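Local coordinates for protein Bm4233, isoform b (Brugia malayi, PDB 6ANY) that probably binds sterols, as a venom allergen-like member of the CAP superfamily and a vaccine candidate for lymphatic filariasis, at residues K14-Q19 with H144-G149; L26-K31 with L176-G181; K113-N118 with H134-A139. All coordinates share one frame; numbering follows the deposited sequence.

Contact 1 (K14-Q19 with H144-G149); sequences KDIVRQ and HKIGCG
Ile16 and Val17 of helix 10-28 meet Ile146 and Cys148 of strand 145-153 through apolar groups, and the flat indole of Trp51 is a shared neighbour, touching Ile16, Val17 and Cys148. The flat group of residues 14-19 with a neighbour over one face is the Arg18 guanidinium, where CB of Lys14, one helical turn earlier, lies 3.6 Å above the plane and over its centre. That arginine belongs to the exposed flank of the helix, whereas the four touching residues are all buried and purely apolar in what they offer one another.

Ile16 makes the broadest contact of the four. Its CG2 methyl stands anti to the backbone N and lies 3.9 Å from CD1 of Ile146, the two side chains crossing at a slant. The same CG2 is 4.0 Å from SG of Cys148, and CD1 of Ile16, at the end of the other branch, also lies 4.0 Å from that SG. Both branches of the isoleucine thus reach the same sulfur from one side. Beside it, Val17 and Ile146 run alongside each other in opposing senses, with CG2 of Val17 3.9 Å from CG2 of Ile146.

This is a helix laid on one face of the central sheet, as in the alpha-beta-alpha sandwich of CAP proteins. The axes of the two segments come within 9.5 Å, with 137° between their N-to-C directions. Strand 145-153 lies inside the sheet, between strands 50-51 and 159-167. The sulfur met by Ile16 is part of the disulfide to Cys164, which binds the strand covalently to 159-167. At its start the strand is interrupted by a classic beta bulge, in which His144 and Lys145 both face Ser167.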
loop_
_atom_site.group_PDB
_atom_site.type_symbol
_atom_site.label_atom_id
_atom_site.label_comp_id
_atom_site.label_asym_id
_atom_site.label_seq_id
_atom_site.Cartn_x
_atom_site.Cartn_y
_atom_site.Cartn_z
ATOM N N LYS A 14 -4.168 8.552 -8.999
ATOM C CA LYS A 14 -5.459 8.526 -8.332
ATOM C C LYS A 14 -6.005 7.126 -8.126
ATOM O O LYS A 14 -6.526 6.804 -7.069
ATOM C CB LYS A 14 -6.516 9.263 -9.127
ATOM C CG LYS A 14 -6.280 10.737 -9.234
ATOM C CD LYS A 14 -7.295 11.459 -10.146
ATOM C CE LYS A 14 -6.641 12.411 -11.159
ATOM N NZ LYS A 14 -7.388 13.720 -11.240
ATOM N N ASP A 15 -5.937 6.290 -9.155
ATOM C CA ASP A 15 -6.457 4.939 -9.033
ATOM C C ASP A 15 -5.719 4.154 -7.913
ATOM O O ASP A 15 -6.315 3.325 -7.182
ATOM C CB ASP A 15 -6.349 4.233 -10.374
ATOM C CG ASP A 15 -7.326 4.774 -11.410
ATOM O OD1 ASP A 15 -8.169 5.607 -11.062
ATOM O OD2 ASP A 15 -7.235 4.383 -12.604
ATOM N N ILE A 16 -4.422 4.378 -7.810
ATOM C CA ILE A 16 -3.629 3.670 -6.816
ATOM C C ILE A 16 -4.078 4.103 -5.434
ATOM O O ILE A 16 -4.314 3.247 -4.579
ATOM C CB ILE A 16 -2.152 3.969 -6.962
ATOM C CG1 ILE A 16 -1.612 3.166 -8.119
ATOM C CG2 ILE A 16 -1.391 3.679 -5.647
ATOM C CD1 ILE A 16 -0.279 3.665 -8.632
ATOM N N VAL A 17 -4.250 5.420 -5.255
ATOM C CA VAL A 17 -4.617 5.970 -3.944
ATOM C C VAL A 17 -6.035 5.567 -3.531
ATOM O O VAL A 17 -6.270 5.190 -2.387
ATOM C CB VAL A 17 -4.461 7.523 -3.935
ATOM C CG1 VAL A 17 -5.111 8.128 -2.727
ATOM C CG2 VAL A 17 -2.996 7.889 -3.907
ATOM N N ARG A 18 -6.966 5.669 -4.466
ATOM C CA ARG A 18 -8.335 5.361 -4.264
ATOM C C ARG A 18 -8.499 3.898 -3.939
ATOM O O ARG A 18 -9.191 3.589 -2.928
ATOM C CB ARG A 18 -9.194 5.707 -5.509
ATOM C CG ARG A 18 -9.343 7.206 -5.642
ATOM C CD ARG A 18 -9.745 7.682 -7.012
ATOM N NE ARG A 18 -9.714 9.167 -7.102
ATOM C CZ ARG A 18 -9.976 9.884 -8.209
ATOM N NH1 ARG A 18 -10.323 9.308 -9.388
ATOM N NH2 ARG A 18 -9.881 11.195 -8.136
ATOM N N GLN A 19 -7.815 3.016 -4.681
ATOM C CA GLN A 19 -7.843 1.577 -4.348
ATOM C C GLN A 19 -7.288 1.252 -2.946
ATOM O O GLN A 19 -7.907 0.517 -2.184
ATOM C CB GLN A 19 -7.110 0.693 -5.406
ATOM C CG GLN A 19 -7.012 -0.778 -5.020
ATOM C CD GLN A 19 -6.068 -1.574 -5.918
ATOM O OE1 GLN A 19 -4.873 -1.244 -6.004
ATOM N NE2 GLN A 19 -6.580 -2.611 -6.581
ATOM N N HIS A 144 0.838 7.251 5.892
ATOM C CA HIS A 144 -0.085 8.199 5.269
ATOM C C HIS A 144 0.355 8.757 3.944
ATOM O O HIS A 144 -0.380 9.532 3.354
ATOM C CB HIS A 144 -0.480 9.361 6.223
ATOM C CG HIS A 144 0.627 10.282 6.607
ATOM N ND1 HIS A 144 1.517 10.006 7.639
ATOM C CD2 HIS A 144 0.896 11.550 6.202
ATOM C CE1 HIS A 144 2.308 11.055 7.811
ATOM N NE2 HIS A 144 1.951 11.999 6.955
ATOM N N LYS A 145 1.497 8.308 3.441
ATOM C CA LYS A 145 2.057 8.795 2.177
ATOM C C LYS A 145 2.400 7.643 1.261
ATOM O O LYS A 145 2.956 6.651 1.691
ATOM C CB LYS A 145 3.330 9.618 2.424
ATOM C CG LYS A 145 3.058 10.824 3.309
ATOM C CD LYS A 145 4.205 11.809 3.383
ATOM C CE LYS A 145 5.111 11.521 4.583
ATOM N NZ LYS A 145 6.141 12.621 4.797
ATOM N N ILE A 146 2.103 7.780 -0.010
ATOM C CA ILE A 146 2.375 6.698 -0.972
ATOM C C ILE A 146 2.835 7.331 -2.268
ATOM O O ILE A 146 2.331 8.353 -2.650
ATOM C CB ILE A 146 1.168 5.783 -1.186
ATOM C CG1 ILE A 146 1.580 4.619 -2.094
ATOM C CG2 ILE A 146 -0.036 6.542 -1.768
ATOM C CD1 ILE A 146 0.521 3.543 -2.215
ATOM N N GLY A 147 3.786 6.695 -2.920
ATOM C CA GLY A 147 4.206 7.106 -4.223
ATOM C C GLY A 147 4.761 5.895 -4.937
ATOM O O GLY A 147 5.423 5.036 -4.324
ATOM N N CYS A 148 4.487 5.840 -6.232
ATOM C CA CYS A 148 4.765 4.633 -7.011
ATOM C C CYS A 148 5.358 4.948 -8.355
ATOM O O CYS A 148 5.161 6.034 -8.924
ATOM C CB CYS A 148 3.528 3.778 -7.243
ATOM S SG CYS A 148 2.562 3.348 -5.768
ATOM N N GLY A 149 6.133 3.995 -8.836
ATOM C CA GLY A 149 6.853 4.157 -10.107
ATOM C C GLY A 149 6.633 2.921 -10.948
ATOM O O GLY A 149 6.543 1.832 -10.414
#

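Contact 2 (L26-K31 with L176-G181); sequences LLIHGK and LIYELG. With NAG (2-acetamido-2-deoxy-beta-D-glucopyranose), chain C.
Leu27 overlaps the Tyr178 ring obliquely, CD2 lying 3.6 Å from CE1 of the tyrosine. The overlap continues toward the phenol end, where CG of Leu27 is 3.8 Å from OH of Tyr178. On the other side of the ring's long axis, CG2 of Ile28 stands 4.1 Å from CD2 of Tyr178, so that consecutive helical residues meet ring carbons para to each other. Tyr178 is aimed at the helix by its first torsion (60°), which places CG between the backbone N and the carbonyl carbon.

Leu27 and Ile28 come from the last turn of helix 10-28. A Schellman motif ends that helix: Lys31 N bonds to Leu26 O and Gly30 N to Leu27 O, with Gly30 at positive phi. Strand 179-180, just after Tyr178, pairs with strand 43-44, and Ile28 bonds through its backbone to Gly43.

At the far end of residues 176-181, CG of Leu176 rests 3.8 Å from the acetamide methyl C8 of an N-acetylglucosamine of the protein's own glycan, which is also hydrogen-bonded to Lys174 O.

Between the helix end and Tyr178 the contact is apolar, held mainly by dispersion, while the buried phenol hydroxyl is satisfied by the carbonyl oxygen of Pro41, a bond that should help hold the outer end of the ring in place.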
loop_
_atom_site.group_PDB
_atom_site.type_symbol
_atom_site.label_atom_id
_atom_site.label_comp_id
_atom_site.label_asym_id
_atom_site.label_seq_id
_atom_site.Cartn_x
_atom_site.Cartn_y
_atom_site.Cartn_z
ATOM N N LEU A 26 -12.503 -0.648 3.896
ATOM C CA LEU A 26 -13.160 -1.977 3.997
ATOM C C LEU A 26 -12.588 -2.764 5.137
ATOM O O LEU A 26 -13.324 -3.366 5.894
ATOM C CB LEU A 26 -13.020 -2.784 2.719
ATOM C CG LEU A 26 -13.858 -2.299 1.532
ATOM C CD1 LEU A 26 -13.520 -3.119 0.323
ATOM C CD2 LEU A 26 -15.370 -2.405 1.737
ATOM N N LEU A 27 -11.269 -2.707 5.316
ATOM C CA LEU A 27 -10.629 -3.419 6.407
ATOM C C LEU A 27 -11.061 -2.921 7.782
ATOM O O LEU A 27 -11.360 -3.755 8.665
ATOM C CB LEU A 27 -9.112 -3.246 6.326
ATOM C CG LEU A 27 -8.245 -3.994 7.284
ATOM C CD1 LEU A 27 -8.445 -5.525 7.176
ATOM C CD2 LEU A 27 -6.813 -3.574 7.084
ATOM N N ILE A 28 -11.006 -1.598 8.019
ATOM C CA ILE A 28 -11.390 -1.060 9.372
ATOM C C ILE A 28 -12.916 -1.130 9.663
ATOM O O ILE A 28 -13.317 -1.067 10.805
ATOM C CB ILE A 28 -10.892 0.351 9.633
ATOM C CG1 ILE A 28 -11.423 1.310 8.597
ATOM C CG2 ILE A 28 -9.358 0.390 9.695
ATOM C CD1 ILE A 28 -11.092 2.724 8.948
ATOM N N HIS A 29 -13.722 -1.361 8.626
ATOM C CA HIS A 29 -15.125 -1.621 8.773
ATOM C C HIS A 29 -15.465 -3.103 8.966
ATOM O O HIS A 29 -16.628 -3.418 9.056
ATOM C CB HIS A 29 -15.906 -1.071 7.600
ATOM C CG HIS A 29 -16.121 0.389 7.681
ATOM N ND1 HIS A 29 -15.168 1.307 7.289
ATOM C CD2 HIS A 29 -17.140 1.105 8.225
ATOM C CE1 HIS A 29 -15.632 2.523 7.496
ATOM N NE2 HIS A 29 -16.838 2.421 8.039
ATOM N N GLY A 30 -14.467 -3.969 9.172
ATOM C CA GLY A 30 -14.729 -5.368 9.466
ATOM C C GLY A 30 -15.267 -6.153 8.288
ATOM O O GLY A 30 -15.943 -7.153 8.510
ATOM N N LYS A 31 -14.983 -5.723 7.050
ATOM C CA LYS A 31 -15.575 -6.391 5.856
ATOM C C LYS A 31 -14.644 -7.410 5.181
ATOM O O LYS A 31 -15.059 -8.002 4.165
ATOM C CB LYS A 31 -15.997 -5.393 4.768
ATOM C CG LYS A 31 -16.632 -4.099 5.265
ATOM C CD LYS A 31 -18.149 -4.028 5.135
ATOM C CE LYS A 31 -18.850 -5.062 5.976
ATOM N NZ LYS A 31 -20.219 -4.585 6.346
ATOM N N LEU A 176 1.325 -2.801 16.486
ATOM C CA LEU A 176 0.071 -3.217 15.843
ATOM C C LEU A 176 0.053 -2.715 14.404
ATOM O O LEU A 176 0.512 -1.611 14.143
ATOM C CB LEU A 176 -1.156 -2.641 16.580
ATOM C CG LEU A 176 -1.261 -2.975 18.088
ATOM C CD1 LEU A 176 -2.508 -2.287 18.642
ATOM C CD2 LEU A 176 -1.266 -4.483 18.390
ATOM N N ILE A 177 -0.583 -3.450 13.528
ATOM C CA ILE A 177 -0.711 -3.066 12.125
ATOM C C ILE A 177 -1.612 -1.817 12.028
ATOM O O ILE A 177 -1.285 -0.818 11.357
ATOM C CB ILE A 177 -1.298 -4.223 11.312
ATOM C CG1 ILE A 177 -0.316 -5.421 11.367
ATOM C CG2 ILE A 177 -1.588 -3.772 9.855
ATOM C CD1 ILE A 177 -0.978 -6.735 11.128
ATOM N N TYR A 178 -2.728 -1.888 12.744
ATOM C CA TYR A 178 -3.591 -0.744 12.952
ATOM C C TYR A 178 -4.292 -0.843 14.305
ATOM O O TYR A 178 -4.349 -1.891 14.867
ATOM C CB TYR A 178 -4.618 -0.599 11.817
ATOM C CG TYR A 178 -5.573 -1.758 11.606
ATOM C CD1 TYR A 178 -5.227 -2.810 10.775
ATOM C CD2 TYR A 178 -6.858 -1.762 12.176
ATOM C CE1 TYR A 178 -6.078 -3.866 10.550
ATOM C CE2 TYR A 178 -7.744 -2.836 11.978
ATOM C CZ TYR A 178 -7.348 -3.909 11.167
ATOM O OH TYR A 178 -8.198 -4.993 10.925
ATOM N N GLU A 179 -4.782 0.271 14.830
ATOM C CA GLU A 179 -5.412 0.297 16.179
ATOM C C GLU A 179 -6.825 -0.305 16.122
ATOM O O GLU A 179 -7.593 -0.000 15.220
ATOM C CB GLU A 179 -5.511 1.707 16.777
ATOM C CG GLU A 179 -4.210 2.433 16.888
ATOM C CD GLU A 179 -4.405 3.883 17.367
ATOM O OE1 GLU A 179 -5.470 4.114 18.058
ATOM O OE2 GLU A 179 -3.496 4.734 17.031
ATOM N N LEU A 180 -7.136 -1.158 17.096
ATOM C CA LEU A 180 -8.478 -1.714 17.284
ATOM C C LEU A 180 -9.449 -0.672 17.800
ATOM O O LEU A 180 -9.185 0.003 18.780
ATOM C CB LEU A 180 -8.465 -2.867 18.254
ATOM C CG LEU A 180 -7.591 -4.079 17.825
ATOM C CD1 LEU A 180 -7.748 -5.178 18.832
ATOM C CD2 LEU A 180 -8.034 -4.607 16.485
ATOM N N GLY A 181 -10.533 -0.475 17.069
ATOM C CA GLY A 181 -11.524 0.509 17.455
ATOM C C GLY A 181 -12.592 0.630 16.415
ATOM O O GLY A 181 -12.775 -0.234 15.550
HETATM C C1 NAG C . 3.087 -7.745 20.738
HETATM C C2 NAG C . 3.037 -6.565 21.687
HETATM C C3 NAG C . 4.323 -6.533 22.513
HETATM C C4 NAG C . 4.627 -7.908 23.121
HETATM C C5 NAG C . 4.548 -8.999 22.046
HETATM C C6 NAG C . 4.747 -10.414 22.581
HETATM C C7 NAG C . 1.753 -4.579 21.108
HETATM C C8 NAG C . 1.765 -3.259 20.404
HETATM N N2 NAG C . 2.821 -5.348 20.921
HETATM O O3 NAG C . 4.201 -5.569 23.561
HETATM O O4 NAG C . 5.935 -7.885 23.724
HETATM O O5 NAG C . 3.271 -8.962 21.426
HETATM O O6 NAG C . 3.945 -10.594 23.751
HETATM O O7 NAG C . 0.820 -4.920 21.809
#

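Contact 3 (K113-N118 with H134-A139); sequences KLYKQN and HFTQMA
Tyr115 and Phe135 both carry CG anti to the backbone N, and this extended first torsion (-174° in Tyr115) sends each ring out from its own backbone toward the other. The rings form a T-shaped pair in which the edge of Phe135 is directed at the face of Tyr115. Their planes stand at 68° and their centroids are 5.7 Å apart. CE2 of Phe135 lies above the Tyr115 plane but offset toward the rim, 4.1 Å from CD2 of the tyrosine. Next along the helix, Thr136 adds its methyl: CG2 comes obliquely to within 4.4 Å of CE2 of Tyr115. The threonine hydroxyl is engaged separately, by OD1 of Asn171.

The phenol oxygen is held from within its own segment. ND2 of Asn118 donates to OH of Tyr115 over 3.1 Å, with an N-H...O angle of 154° and the oxygen in the amide plane. The same ND2 also bonds to Asn122 O and so ties the hydroxyl end of the ring to the loop beyond, and the amide thereby restrains the far end of the ring.

Residues 134-139 carry the His-Phe-Thr-Gln signature of CAP proteins. His134 ND1 and Phe135 N both bond to the carboxylate of Glu110, an arrangement consistent with the His/Glu cluster of this family.

Tyr115 leads out of helix 110-114 and also touches Val127 of helix 125-128, whereas helix 133-138 packs through Met138 on Trp107 and Trp108 of helix 99-108 and on Tyr166 of strand 159-167, and Arg24 of helix 10-28 bonds to Met138 O.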
loop_
_atom_site.group_PDB
_atom_site.type_symbol
_atom_site.label_atom_id
_atom_site.label_comp_id
_atom_site.label_asym_id
_atom_site.label_seq_id
_atom_site.Cartn_x
_atom_site.Cartn_y
_atom_site.Cartn_z
ATOM N N LYS A 113 -5.224 -15.011 1.575
ATOM C CA LYS A 113 -4.432 -16.233 1.237
ATOM C C LYS A 113 -3.377 -16.659 2.251
ATOM O O LYS A 113 -3.198 -17.839 2.401
ATOM C CB LYS A 113 -3.731 -16.098 -0.097
ATOM C CG LYS A 113 -4.619 -15.700 -1.241
ATOM C CD LYS A 113 -5.873 -16.557 -1.407
ATOM C CE LYS A 113 -5.754 -17.633 -2.472
ATOM N NZ LYS A 113 -7.044 -17.879 -3.198
ATOM N N LEU A 114 -2.685 -15.717 2.906
ATOM C CA LEU A 114 -1.576 -16.039 3.812
ATOM C C LEU A 114 -1.666 -15.524 5.270
ATOM O O LEU A 114 -0.826 -15.905 6.108
ATOM C CB LEU A 114 -0.298 -15.514 3.221
ATOM C CG LEU A 114 0.079 -16.090 1.849
ATOM C CD1 LEU A 114 1.152 -15.201 1.276
ATOM C CD2 LEU A 114 0.577 -17.528 1.993
ATOM N N TYR A 115 -2.578 -14.629 5.561
ATOM C CA TYR A 115 -2.623 -13.952 6.881
ATOM C C TYR A 115 -3.561 -14.721 7.829
ATOM O O TYR A 115 -4.749 -14.696 7.691
ATOM C CB TYR A 115 -3.047 -12.503 6.734
ATOM C CG TYR A 115 -2.987 -11.722 7.996
ATOM C CD1 TYR A 115 -4.066 -11.669 8.876
ATOM C CD2 TYR A 115 -1.876 -11.051 8.320
ATOM C CE1 TYR A 115 -4.008 -10.935 10.040
ATOM C CE2 TYR A 115 -1.830 -10.290 9.453
ATOM C CZ TYR A 115 -2.897 -10.286 10.330
ATOM O OH TYR A 115 -2.843 -9.547 11.459
ATOM N N LYS A 116 -2.973 -15.426 8.776
ATOM C CA LYS A 116 -3.758 -16.212 9.695
ATOM C C LYS A 116 -4.433 -15.305 10.720
ATOM O O LYS A 116 -3.964 -14.190 11.028
ATOM C CB LYS A 116 -2.860 -17.243 10.433
ATOM C CG LYS A 116 -2.095 -16.610 11.593
ATOM C CD LYS A 116 -1.082 -17.562 12.256
ATOM C CE LYS A 116 -0.264 -16.773 13.245
ATOM N NZ LYS A 116 0.799 -17.565 13.869
ATOM N N GLN A 117 -5.542 -15.788 11.246
ATOM C CA GLN A 117 -6.245 -15.104 12.339
ATOM C C GLN A 117 -5.273 -14.580 13.399
ATOM O O GLN A 117 -4.526 -15.382 13.994
ATOM C CB GLN A 117 -7.245 -16.072 12.977
ATOM C CG GLN A 117 -7.816 -15.589 14.305
ATOM C CD GLN A 117 -9.225 -15.156 14.150
ATOM O OE1 GLN A 117 -9.484 -14.029 13.727
ATOM N NE2 GLN A 117 -10.165 -16.083 14.432
ATOM N N ASN A 118 -5.279 -13.240 13.602
ATOM C CA ASN A 118 -4.366 -12.528 14.492
ATOM C C ASN A 118 -5.146 -11.434 15.298
ATOM O O ASN A 118 -5.004 -10.265 15.022
ATOM C CB ASN A 118 -3.206 -11.872 13.694
ATOM C CG ASN A 118 -2.127 -11.279 14.611
ATOM O OD1 ASN A 118 -1.879 -11.845 15.668
ATOM N ND2 ASN A 118 -1.508 -10.121 14.236
ATOM N N HIS A 134 3.670 -7.304 2.400
ATOM C CA HIS A 134 3.223 -6.376 1.376
ATOM C C HIS A 134 1.845 -5.813 1.789
ATOM O O HIS A 134 1.611 -4.614 1.778
ATOM C CB HIS A 134 3.201 -6.999 -0.019
ATOM C CG HIS A 134 4.471 -7.659 -0.397
ATOM N ND1 HIS A 134 4.686 -9.003 -0.207
ATOM C CD2 HIS A 134 5.638 -7.147 -0.856
ATOM C CE1 HIS A 134 5.926 -9.294 -0.556
ATOM N NE2 HIS A 134 6.528 -8.181 -0.939
ATOM N N PHE A 135 0.966 -6.709 2.183
ATOM C CA PHE A 135 -0.340 -6.392 2.664
ATOM C C PHE A 135 -0.243 -5.501 3.935
ATOM O O PHE A 135 -0.925 -4.521 4.035
ATOM C CB PHE A 135 -1.111 -7.673 2.997
ATOM C CG PHE A 135 -2.197 -7.457 4.002
ATOM C CD1 PHE A 135 -3.314 -6.743 3.678
ATOM C CD2 PHE A 135 -2.087 -7.977 5.278
ATOM C CE1 PHE A 135 -4.336 -6.534 4.610
ATOM C CE2 PHE A 135 -3.048 -7.733 6.229
ATOM C CZ PHE A 135 -4.159 -6.994 5.908
ATOM N N THR A 136 0.628 -5.843 4.880
ATOM C CA THR A 136 0.691 -5.124 6.143
ATOM C C THR A 136 1.120 -3.681 5.941
ATOM O O THR A 136 0.515 -2.789 6.530
ATOM C CB THR A 136 1.500 -5.860 7.192
ATOM O OG1 THR A 136 2.813 -6.161 6.719
ATOM C CG2 THR A 136 0.767 -7.166 7.682
ATOM N N GLN A 137 2.016 -3.433 4.978
ATOM C CA GLN A 137 2.416 -2.080 4.632
ATOM C C GLN A 137 1.242 -1.330 4.026
ATOM O O GLN A 137 1.043 -0.169 4.328
ATOM C CB GLN A 137 3.614 -2.114 3.710
ATOM C CG GLN A 137 4.094 -0.799 3.187
ATOM C CD GLN A 137 4.555 0.126 4.281
ATOM O OE1 GLN A 137 5.759 0.145 4.633
ATOM N NE2 GLN A 137 3.637 0.945 4.786
ATOM N N MET A 138 0.469 -1.981 3.145
ATOM C CA MET A 138 -0.687 -1.312 2.537
ATOM C C MET A 138 -1.725 -1.027 3.609
ATOM O O MET A 138 -2.517 -0.109 3.471
ATOM C CB MET A 138 -1.389 -2.184 1.447
ATOM C CG MET A 138 -0.619 -2.407 0.174
ATOM S SD MET A 138 -1.510 -3.342 -1.031
ATOM C CE MET A 138 -2.851 -2.230 -1.540
ATOM N N ALA A 139 -1.791 -1.894 4.626
ATOM C CA ALA A 139 -2.749 -1.719 5.719
ATOM C C ALA A 139 -2.266 -0.922 6.941
ATOM O O ALA A 139 -2.988 -0.826 7.896
ATOM C CB ALA A 139 -3.238 -3.064 6.140
#

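Overall arrangement
From the N terminus, helix 10-28 supplies one side of two contacts: residues 14-19 begin contact 1 and residues 26-31 begin contact 2. The chain then runs to 113-118, and 134-139 closes the short loop of contact 3. Strand 145-153 follows at once and closes contact 1 with 144-149; contact 2 is completed last, by 176-181. Contacts 1 and 2 therefore cross, and contact 3 is nested inside both loops. Contacts 2 and 3 touch, Ile177 meeting Tyr115 and Thr136. Contact 1 ties helix 10-28 to the sheet, contact 2 its end to the segment 176-181, and contact 3 the loop after helix 110-114 to helix 133-138.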